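Local coordinates for uncharacterized protein (Pectobacterium atrosepticum, PDB 3ESI) that is of unknown function but belongs to the ApeI dehydratase-like family of hotdog-fold proteins and may act as an acyl-carrier-protein dehydratase or related enzyme, at residues A[94-99]-A[114-119]. Numbering follows the deposited sequence.
Sequences KQSLTF and SGKIKL
Phe99 lies across Gly115 where two antiparallel strands of the hotdog fold, 96-105 and 108-121, pair as a beta hairpin. With chi1 at 73°, CG sits between its own backbone N and carbonyl carbon, and the ring swings over the neighbouring strand. From CB outward, CG lies near Gly115 N and O; CD1 nears Ser114 CA and Gly115 N; CD2 approaches Gly115 O; CE1 reaches Ser114 CA and C, CE2 lies 3.6 Å from Gly115 CA and N, and CZ meets Gly115 N. Gly115 CA lies over the ring face, 4.0 Å from the Phe99 centroid, in a CH-pi contact. Phe99 CE2 also meets Ile117 CD1 at 3.9 Å. Phe99, Leu97 and Ile117 share the sheet face that packs on helix 45-59, where Phe99 touches Val52 and Ile117 touches Leu49 and Met53.

The backbones grip tightly at Leu97 and Ile117, a hydrogen-bonded pair: Leu97 N to Ile117 O and Ile117 N to Leu97 O are both 2.8 Å, the former almost straight at 176°. Ser96, Thr98, Lys116 and Lys118 point to the other face. Here Lys118 turns back at its CB-CG and CG-CD bonds (chi2 -69°), which carries CD past Ser96 OG, and the ammonium reaches the backbone just before strand 96-105: NZ donates to Lys94 O at 2.8 Å, nearly head-on to the carbonyl, and more weakly to Ser96 OG at 3.4 Å.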
loop_
_atom_site.group_PDB
_atom_site.type_symbol
_atom_site.label_atom_id
_atom_site.label_comp_id
_atom_site.label_asym_id
_atom_site.label_seq_id
_atom_site.Cartn_x
_atom_site.Cartn_y
_atom_site.Cartn_z
ATOM N N LYS A 94 -32.449 -11.608 -1.734
ATOM C CA LYS A 94 -31.437 -11.403 -2.768
ATOM C C LYS A 94 -30.049 -11.806 -2.264
ATOM O O LYS A 94 -29.059 -11.718 -2.996
ATOM C CB LYS A 94 -31.399 -9.933 -3.187
ATOM C CG LYS A 94 -32.737 -9.344 -3.557
ATOM C CD LYS A 94 -32.623 -7.836 -3.679
ATOM C CE LYS A 94 -33.984 -7.183 -3.835
ATOM N NZ LYS A 94 -33.879 -5.699 -3.737
ATOM N N GLN A 95 -29.979 -12.248 -1.014
ATOM C CA GLN A 95 -28.706 -12.639 -0.426
ATOM C C GLN A 95 -27.667 -11.509 -0.546
ATOM O O GLN A 95 -26.481 -11.753 -0.780
ATOM C CB GLN A 95 -28.200 -13.909 -1.104
ATOM C CG GLN A 95 -29.062 -15.129 -0.828
ATOM C CD GLN A 95 -28.501 -16.392 -1.457
ATOM O OE1 GLN A 95 -28.892 -17.507 -1.106
ATOM N NE2 GLN A 95 -27.583 -16.220 -2.399
ATOM N N SER A 96 -28.130 -10.272 -0.376
ATOM C CA SER A 96 -27.271 -9.101 -0.463
ATOM C C SER A 96 -27.135 -8.352 0.854
ATOM O O SER A 96 -28.118 -8.052 1.531
ATOM C CB SER A 96 -27.785 -8.135 -1.532
ATOM O OG SER A 96 -27.456 -8.598 -2.830
ATOM N N LEU A 97 -25.892 -8.046 1.199
ATOM C CA LEU A 97 -25.588 -7.329 2.417
ATOM C C LEU A 97 -25.093 -5.965 1.999
ATOM O O LEU A 97 -24.116 -5.846 1.260
ATOM C CB LEU A 97 -24.511 -8.075 3.202
ATOM C CG LEU A 97 -24.009 -7.526 4.541
ATOM C CD1 LEU A 97 -23.209 -6.264 4.310
ATOM C CD2 LEU A 97 -25.181 -7.258 5.468
ATOM N N THR A 98 -25.795 -4.939 2.452
ATOM C CA THR A 98 -25.431 -3.565 2.150
ATOM C C THR A 98 -24.835 -2.919 3.402
ATOM O O THR A 98 -25.356 -3.080 4.501
ATOM C CB THR A 98 -26.665 -2.779 1.673
ATOM O OG1 THR A 98 -26.883 -3.064 0.286
ATOM C CG2 THR A 98 -26.475 -1.291 1.858
ATOM N N PHE A 99 -23.731 -2.201 3.240
ATOM C CA PHE A 99 -23.096 -1.561 4.376
ATOM C C PHE A 99 -22.770 -0.114 4.079
ATOM O O PHE A 99 -22.670 0.289 2.921
ATOM C CB PHE A 99 -21.813 -2.302 4.758
ATOM C CG PHE A 99 -20.688 -2.095 3.799
ATOM C CD1 PHE A 99 -19.912 -0.943 3.853
ATOM C CD2 PHE A 99 -20.394 -3.059 2.836
ATOM C CE1 PHE A 99 -18.851 -0.746 2.959
ATOM C CE2 PHE A 99 -19.337 -2.877 1.938
ATOM C CZ PHE A 99 -18.562 -1.717 1.999
ATOM N N SER A 114 -18.983 2.621 1.262
ATOM C CA SER A 114 -20.239 1.883 1.231
ATOM C C SER A 114 -20.100 0.797 0.193
ATOM O O SER A 114 -19.169 0.831 -0.608
ATOM C CB SER A 114 -21.390 2.814 0.857
ATOM O OG SER A 114 -21.090 3.562 -0.317
ATOM N N GLY A 115 -21.001 -0.174 0.206
ATOM C CA GLY A 115 -20.903 -1.219 -0.786
ATOM C C GLY A 115 -21.903 -2.326 -0.618
ATOM O O GLY A 115 -22.641 -2.352 0.368
ATOM N N LYS A 116 -21.933 -3.232 -1.593
ATOM C CA LYS A 116 -22.840 -4.369 -1.558
ATOM C C LYS A 116 -22.017 -5.640 -1.660
ATOM O O LYS A 116 -21.136 -5.759 -2.501
ATOM C CB LYS A 116 -23.855 -4.302 -2.704
ATOM C CG LYS A 116 -24.718 -5.559 -2.821
ATOM C CD LYS A 116 -26.065 -5.290 -3.499
ATOM C CE LYS A 116 -25.901 -4.607 -4.848
ATOM N NZ LYS A 116 -27.221 -4.388 -5.508
ATOM N N ILE A 117 -22.316 -6.589 -0.790
ATOM C CA ILE A 117 -21.602 -7.848 -0.756
ATOM C C ILE A 117 -22.595 -8.996 -0.905
ATOM O O ILE A 117 -23.722 -8.922 -0.404
ATOM C CB ILE A 117 -20.857 -7.974 0.583
ATOM C CG1 ILE A 117 -19.838 -6.838 0.694
ATOM C CG2 ILE A 117 -20.192 -9.330 0.704
ATOM C CD1 ILE A 117 -19.180 -6.758 2.040
ATOM N N LYS A 118 -22.190 -10.046 -1.615
ATOM C CA LYS A 118 -23.050 -11.204 -1.793
ATOM C C LYS A 118 -22.567 -12.229 -0.782
ATOM O O LYS A 118 -21.361 -12.395 -0.614
ATOM C CB LYS A 118 -22.909 -11.777 -3.211
ATOM C CG LYS A 118 -23.223 -10.802 -4.352
ATOM C CD LYS A 118 -24.710 -10.446 -4.437
ATOM C CE LYS A 118 -25.571 -11.665 -4.760
ATOM N NZ LYS A 118 -27.013 -11.305 -4.834
ATOM N N LEU A 119 -23.497 -12.891 -0.096
ATOM C CA LEU A 119 -23.145 -13.920 0.884
ATOM C C LEU A 119 -23.761 -15.255 0.452
ATOM O O LEU A 119 -24.654 -15.282 -0.395
ATOM C CB LEU A 119 -23.662 -13.547 2.280
ATOM C CG LEU A 119 -23.286 -12.190 2.902
ATOM C CD1 LEU A 119 -23.807 -12.152 4.343
ATOM C CD2 LEU A 119 -21.775 -11.972 2.865
#